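Local structure of hypothetical protein (4OO3) at residues A[16-21]-A[102-107]; A[38-43]-A[86-91]. The protein is probably an oxidoreductase that uses a nicotinamide dinucleotide cofactor, though its substrate is unknown. All blocks are in the same frame, centred on the assembly; numbering follows the deposited sequence.

In the fold
Interactions 1 and 2 both reach the same six-stranded parallel Rossmann sheet, their centres about 12 Å apart. Strands 14-17 and 38-43 are neighbours there, joined by probable hydrogen bonds from T16 N to Y40 O (2.7 Å) and from D18 N to Y42 O (2.9 Å); CD1 of L17 also packs 3.8 Å from Y42 O. Helix 79-86 ties the two together on one face of the sheet, since Y79 meets side chains of L17, D18, Y42 and Y104. Interaction 1 is buried, by the turn after the first strand, where relatives usually bind the dinucleotide; interaction 2 is farther from the chain centre, about 25 Å against 17 Å.

Interaction 1: residues A[16-21]-A[102-107]; sequences TLDPGH and TEYIKK
L17 and D18 share the ring of Y104, the leucine lying over a face and the aspartate meeting the edge. The leucine makes the tightest apolar packing: CD2 of L17 comes within 3.7 Å of Y104 CG and as near to Y104 CB, so the methyl covers the root of the ring. It makes an off-centre CH-pi contact, 4.2 Å from the ring centroid and 29° off the normal. L17 can do this because its CG stands trans to the backbone N (chi1 -180°), which carries the branch out from the strand toward helix 98-110; the same side chain also packs on Y79, L80 and M83 of helix 79-86.

The polar end is a different matter. OD2 of D18 sits in the plane of the ring at its edge and is hydrogen-bonded to Y104 OH at 2.8 Å, with the carboxylate turned 74° to the ring. Y104 OH also hydrogen-bonds to the hydroxyl of Y79, and the tyrosine proton could go there instead of to the aspartate.

This is the Rossmann arrangement, in which a helix covers the parallel sheet beside the end of the first strand. D18 opens the turn there with positive phi, close to the place where dinucleotides are bound in relatives.

Away from this buried trio the contact is loose. The backbones stay 8.2 Å apart even at the nearest pair, L17 CA and Y104 CA, and the partly exposed E103 and K106 of helix 98-110 take no part in it and rest on L130 of helix 125-140.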
loop_
_atom_site.group_PDB
_atom_site.type_symbol
_atom_site.label_atom_id
_atom_site.label_comp_id
_atom_site.label_asym_id
_atom_site.label_seq_id
_atom_site.Cartn_x
_atom_site.Cartn_y
_atom_site.Cartn_z
ATOM N N THR A 16 19.751 -4.385 2.292
ATOM C CA THR A 16 18.944 -3.571 1.410
ATOM C C THR A 16 19.328 -3.916 -0.012
ATOM O O THR A 16 20.453 -3.684 -0.421
ATOM C CB THR A 16 19.139 -2.081 1.710
ATOM O OG1 THR A 16 18.970 -1.867 3.117
ATOM C CG2 THR A 16 18.121 -1.241 0.939
ATOM N N LEU A 17 18.389 -4.495 -0.755
ATOM C CA LEU A 17 18.670 -5.017 -2.086
ATOM C C LEU A 17 18.066 -4.133 -3.166
ATOM O O LEU A 17 16.844 -3.991 -3.252
ATOM C CB LEU A 17 18.119 -6.428 -2.212
ATOM C CG LEU A 17 18.339 -7.113 -3.562
ATOM C CD1 LEU A 17 19.816 -7.329 -3.854
ATOM C CD2 LEU A 17 17.575 -8.421 -3.562
ATOM N N ASP A 18 18.937 -3.557 -3.992
ATOM C CA ASP A 18 18.541 -2.729 -5.123
ATOM C C ASP A 18 17.430 -1.742 -4.760
ATOM O O ASP A 18 16.348 -1.786 -5.335
ATOM C CB ASP A 18 18.118 -3.625 -6.290
ATOM C CG ASP A 18 17.938 -2.858 -7.595
ATOM O OD1 ASP A 18 18.502 -1.757 -7.740
ATOM O OD2 ASP A 18 17.231 -3.369 -8.487
ATOM N N PRO A 19 17.695 -0.853 -3.787
ATOM C CA PRO A 19 16.690 0.119 -3.371
ATOM C C PRO A 19 16.464 1.152 -4.459
ATOM O O PRO A 19 17.423 1.628 -5.063
ATOM C CB PRO A 19 17.316 0.764 -2.138
ATOM C CG PRO A 19 18.780 0.671 -2.380
ATOM C CD PRO A 19 18.977 -0.645 -3.088
ATOM N N GLY A 20 15.202 1.458 -4.733
ATOM C CA GLY A 20 14.861 2.440 -5.761
ATOM C C GLY A 20 13.659 3.293 -5.426
ATOM O O GLY A 20 13.155 3.995 -6.289
ATOM N N HIS A 21 13.221 3.244 -4.169
ATOM C CA HIS A 21 12.108 4.050 -3.671
ATOM C C HIS A 21 12.444 4.506 -2.240
ATOM O O HIS A 21 13.231 3.856 -1.555
ATOM C CB HIS A 21 10.816 3.222 -3.694
ATOM C CG HIS A 21 9.576 4.027 -3.456
ATOM N ND1 HIS A 21 9.025 4.191 -2.204
ATOM C CD2 HIS A 21 8.788 4.727 -4.305
ATOM C CE1 HIS A 21 7.952 4.953 -2.290
ATOM N NE2 HIS A 21 7.788 5.295 -3.554
ATOM N N THR A 102 10.030 -9.803 -7.699
ATOM C CA THR A 102 9.549 -11.123 -7.305
ATOM C C THR A 102 10.674 -12.166 -7.388
ATOM O O THR A 102 10.821 -13.010 -6.493
ATOM C CB THR A 102 8.314 -11.552 -8.134
ATOM O OG1 THR A 102 7.460 -10.418 -8.355
ATOM C CG2 THR A 102 7.529 -12.629 -7.400
ATOM N N GLU A 103 11.488 -12.083 -8.438
ATOM C CA GLU A 103 12.653 -12.967 -8.573
ATOM C C GLU A 103 13.641 -12.742 -7.424
ATOM O O GLU A 103 14.098 -13.702 -6.812
ATOM C CB GLU A 103 13.331 -12.768 -9.934
ATOM C CG GLU A 103 14.448 -13.756 -10.252
ATOM C CD GLU A 103 14.020 -15.220 -10.173
ATOM O OE1 GLU A 103 12.879 -15.551 -10.575
ATOM O OE2 GLU A 103 14.841 -16.043 -9.714
ATOM N N TYR A 104 13.949 -11.482 -7.122
ATOM C CA TYR A 104 14.761 -11.150 -5.955
ATOM C C TYR A 104 14.218 -11.825 -4.702
ATOM O O TYR A 104 14.960 -12.433 -3.935
ATOM C CB TYR A 104 14.739 -9.644 -5.667
ATOM C CG TYR A 104 15.482 -8.721 -6.609
ATOM C CD1 TYR A 104 16.422 -9.192 -7.527
ATOM C CD2 TYR A 104 15.270 -7.348 -6.531
ATOM C CE1 TYR A 104 17.106 -8.311 -8.352
ATOM C CE2 TYR A 104 15.942 -6.468 -7.352
ATOM C CZ TYR A 104 16.858 -6.953 -8.257
ATOM O OH TYR A 104 17.514 -6.053 -9.062
ATOM N N ILE A 105 12.916 -11.676 -4.481
ATOM C CA ILE A 105 12.271 -12.231 -3.296
ATOM C C ILE A 105 12.440 -13.743 -3.219
ATOM O O ILE A 105 12.775 -14.274 -2.167
ATOM C CB ILE A 105 10.773 -11.844 -3.227
ATOM C CG1 ILE A 105 10.637 -10.352 -2.885
ATOM C CG2 ILE A 105 10.039 -12.681 -2.184
ATOM C CD1 ILE A 105 9.221 -9.807 -2.936
ATOM N N LYS A 106 12.206 -14.438 -4.325
ATOM C CA LYS A 106 12.325 -15.894 -4.335
ATOM C C LYS A 106 13.732 -16.365 -3.926
ATOM O O LYS A 106 13.883 -17.222 -3.052
ATOM C CB LYS A 106 11.963 -16.460 -5.715
ATOM C CG LYS A 106 11.653 -17.946 -5.679
ATOM C CD LYS A 106 11.932 -18.624 -7.006
ATOM C CE LYS A 106 13.420 -18.849 -7.226
ATOM N NZ LYS A 106 13.655 -19.964 -8.186
ATOM N N LYS A 107 14.757 -15.789 -4.545
ATOM C CA LYS A 107 16.136 -16.222 -4.303
ATOM C C LYS A 107 16.586 -15.915 -2.887
ATOM O O LYS A 107 17.389 -16.652 -2.308
ATOM C CB LYS A 107 17.094 -15.573 -5.294
ATOM C CG LYS A 107 16.757 -15.888 -6.741
ATOM C CD LYS A 107 17.983 -15.821 -7.625
ATOM C CE LYS A 107 18.815 -17.082 -7.471
ATOM N NZ LYS A 107 20.091 -16.969 -8.214
#

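Interaction 2: residues A[38-43]-A[86-91]; sequences DVYVYA and EKKGNV
The hydroxyl of Y42 is both donor and acceptor: it gives its proton to E86 OE1, 2.7 Å away, and accepts one from a water at 2.9 Å from OH. That water in turn takes the backbone N-H of K88 (2.8 Å to K88 N), bridging the strand to the loop. E86 OE1 lies in the plane of the Y42 ring and receives the proton on its anti lone pair, the carboxylate being turned 71° to the ring.

Y40 and Y42 both hold CG anti to the carbonyl carbon (chi1 -60° in each), which turns their rings to residues 86-91. K88 crosses the Y40 ring at about a right angle, its CB over the centre of one face, 3.7 Å from the centroid and 5° off the normal. The extended chain carries K88 CD over the CD1-CE1 side, 3.7 Å from Y40 CE1, and within 3.5 Å of Y42 OH. An alanine at Y40 is likely to strip K88 of the surface its CB and CD rest on, leaving the lysine chain freer to swing into solvent.

The loop belongs to the beta-alpha-beta crossover 70-75, 79-86, 91-94, and these contacts tie the end of its helix to strand 38-43. K88 NZ makes a long ion pair with E86 OE1 (3.8 Å), so the tyrosine and lysine together probably stabilise the glutamate's negative charge.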
loop_
_atom_site.group_PDB
_atom_site.type_symbol
_atom_site.label_atom_id
_atom_site.label_comp_id
_atom_site.label_asym_id
_atom_site.label_seq_id
_atom_site.Cartn_x
_atom_site.Cartn_y
_atom_site.Cartn_z
ATOM N N ASP A 38 24.698 -2.037 11.717
ATOM C CA ASP A 38 25.391 -2.417 10.487
ATOM C C ASP A 38 24.372 -2.924 9.486
ATOM O O ASP A 38 23.670 -3.899 9.744
ATOM C CB ASP A 38 26.440 -3.508 10.745
ATOM C CG ASP A 38 27.617 -3.018 11.582
ATOM O OD1 ASP A 38 27.934 -1.813 11.567
ATOM O OD2 ASP A 38 28.250 -3.856 12.253
ATOM N N VAL A 39 24.298 -2.255 8.344
ATOM C CA VAL A 39 23.333 -2.585 7.314
ATOM C C VAL A 39 24.066 -2.878 6.004
ATOM O O VAL A 39 24.936 -2.122 5.584
ATOM C CB VAL A 39 22.314 -1.438 7.134
ATOM C CG1 VAL A 39 21.369 -1.709 5.963
ATOM C CG2 VAL A 39 21.531 -1.231 8.425
ATOM N N TYR A 40 23.689 -3.972 5.358
ATOM C CA TYR A 40 24.368 -4.429 4.157
ATOM C C TYR A 40 23.571 -4.068 2.912
ATOM O O TYR A 40 22.450 -4.533 2.727
ATOM C CB TYR A 40 24.628 -5.933 4.271
ATOM C CG TYR A 40 25.492 -6.247 5.473
ATOM C CD1 TYR A 40 26.874 -6.146 5.397
ATOM C CD2 TYR A 40 24.929 -6.589 6.703
ATOM C CE1 TYR A 40 27.680 -6.402 6.492
ATOM C CE2 TYR A 40 25.731 -6.845 7.811
ATOM C CZ TYR A 40 27.103 -6.747 7.696
ATOM O OH TYR A 40 27.923 -6.995 8.775
ATOM N N VAL A 41 24.149 -3.214 2.073
ATOM C CA VAL A 41 23.523 -2.775 0.824
ATOM C C VAL A 41 24.192 -3.447 -0.383
ATOM O O VAL A 41 25.420 -3.450 -0.500
ATOM C CB VAL A 41 23.637 -1.237 0.666
ATOM C CG1 VAL A 41 23.118 -0.777 -0.694
ATOM C CG2 VAL A 41 22.910 -0.517 1.799
ATOM N N TYR A 42 23.377 -4.021 -1.266
ATOM C CA TYR A 42 23.832 -4.559 -2.545
ATOM C C TYR A 42 22.973 -3.970 -3.654
ATOM O O TYR A 42 21.743 -4.091 -3.631
ATOM C CB TYR A 42 23.698 -6.083 -2.571
ATOM C CG TYR A 42 24.502 -6.772 -1.500
ATOM C CD1 TYR A 42 23.998 -6.902 -0.222
ATOM C CD2 TYR A 42 25.768 -7.275 -1.766
ATOM C CE1 TYR A 42 24.723 -7.522 0.777
ATOM C CE2 TYR A 42 26.508 -7.905 -0.768
ATOM C CZ TYR A 42 25.971 -8.018 0.502
ATOM O OH TYR A 42 26.660 -8.630 1.509
ATOM N N ALA A 43 23.612 -3.363 -4.641
ATOM C CA ALA A 43 22.874 -2.670 -5.682
ATOM C C ALA A 43 23.738 -2.430 -6.900
ATOM O O ALA A 43 24.953 -2.344 -6.784
ATOM C CB ALA A 43 22.367 -1.336 -5.147
ATOM N N GLU A 86 27.410 -13.909 0.194
ATOM C CA GLU A 86 27.936 -13.427 1.461
ATOM C C GLU A 86 26.986 -13.709 2.618
ATOM O O GLU A 86 27.438 -13.887 3.737
ATOM C CB GLU A 86 28.272 -11.938 1.359
ATOM C CG GLU A 86 29.412 -11.687 0.383
ATOM C CD GLU A 86 29.856 -10.238 0.296
ATOM O OE1 GLU A 86 29.142 -9.328 0.780
ATOM O OE2 GLU A 86 30.943 -10.019 -0.274
ATOM N N LYS A 87 25.684 -13.776 2.340
ATOM C CA LYS A 87 24.650 -13.981 3.368
ATOM C C LYS A 87 24.963 -13.262 4.684
ATOM O O LYS A 87 25.049 -13.886 5.739
ATOM C CB LYS A 87 24.407 -15.472 3.632
ATOM C CG LYS A 87 23.904 -16.250 2.421
ATOM C CD LYS A 87 22.921 -17.365 2.789
ATOM C CE LYS A 87 23.082 -18.622 1.925
ATOM N NZ LYS A 87 23.195 -18.402 0.449
ATOM N N LYS A 88 25.118 -11.947 4.615
ATOM C CA LYS A 88 25.551 -11.172 5.776
ATOM C C LYS A 88 24.403 -10.698 6.663
ATOM O O LYS A 88 24.642 -10.206 7.765
ATOM C CB LYS A 88 26.406 -9.987 5.324
ATOM C CG LYS A 88 27.869 -10.351 5.093
ATOM C CD LYS A 88 28.598 -9.237 4.360
ATOM C CE LYS A 88 30.100 -9.281 4.572
ATOM N NZ LYS A 88 30.737 -8.078 3.962
ATOM N N GLY A 89 23.168 -10.853 6.192
ATOM C CA GLY A 89 21.989 -10.411 6.935
ATOM C C GLY A 89 20.919 -11.480 7.015
ATOM O O GLY A 89 21.025 -12.509 6.364
ATOM N N ASN A 90 19.893 -11.230 7.831
ATOM C CA ASN A 90 18.781 -12.169 8.018
ATOM C C ASN A 90 17.394 -11.572 7.729
ATOM O O ASN A 90 16.393 -12.270 7.853
ATOM C CB ASN A 90 18.821 -12.764 9.424
ATOM C CG ASN A 90 18.771 -11.707 10.508
ATOM O OD1 ASN A 90 18.255 -10.608 10.307
ATOM N ND2 ASN A 90 19.302 -12.037 11.669
ATOM N N VAL A 91 17.336 -10.293 7.348
ATOM C CA VAL A 91 16.107 -9.686 6.837
ATOM C C VAL A 91 16.447 -8.786 5.650
ATOM O O VAL A 91 17.267 -7.873 5.777
ATOM C CB VAL A 91 15.398 -8.819 7.899
ATOM C CG1 VAL A 91 14.158 -8.157 7.311
ATOM C CG2 VAL A 91 15.032 -9.649 9.120
HETATM O O HOH W 1 24.722 -10.682 2.167
#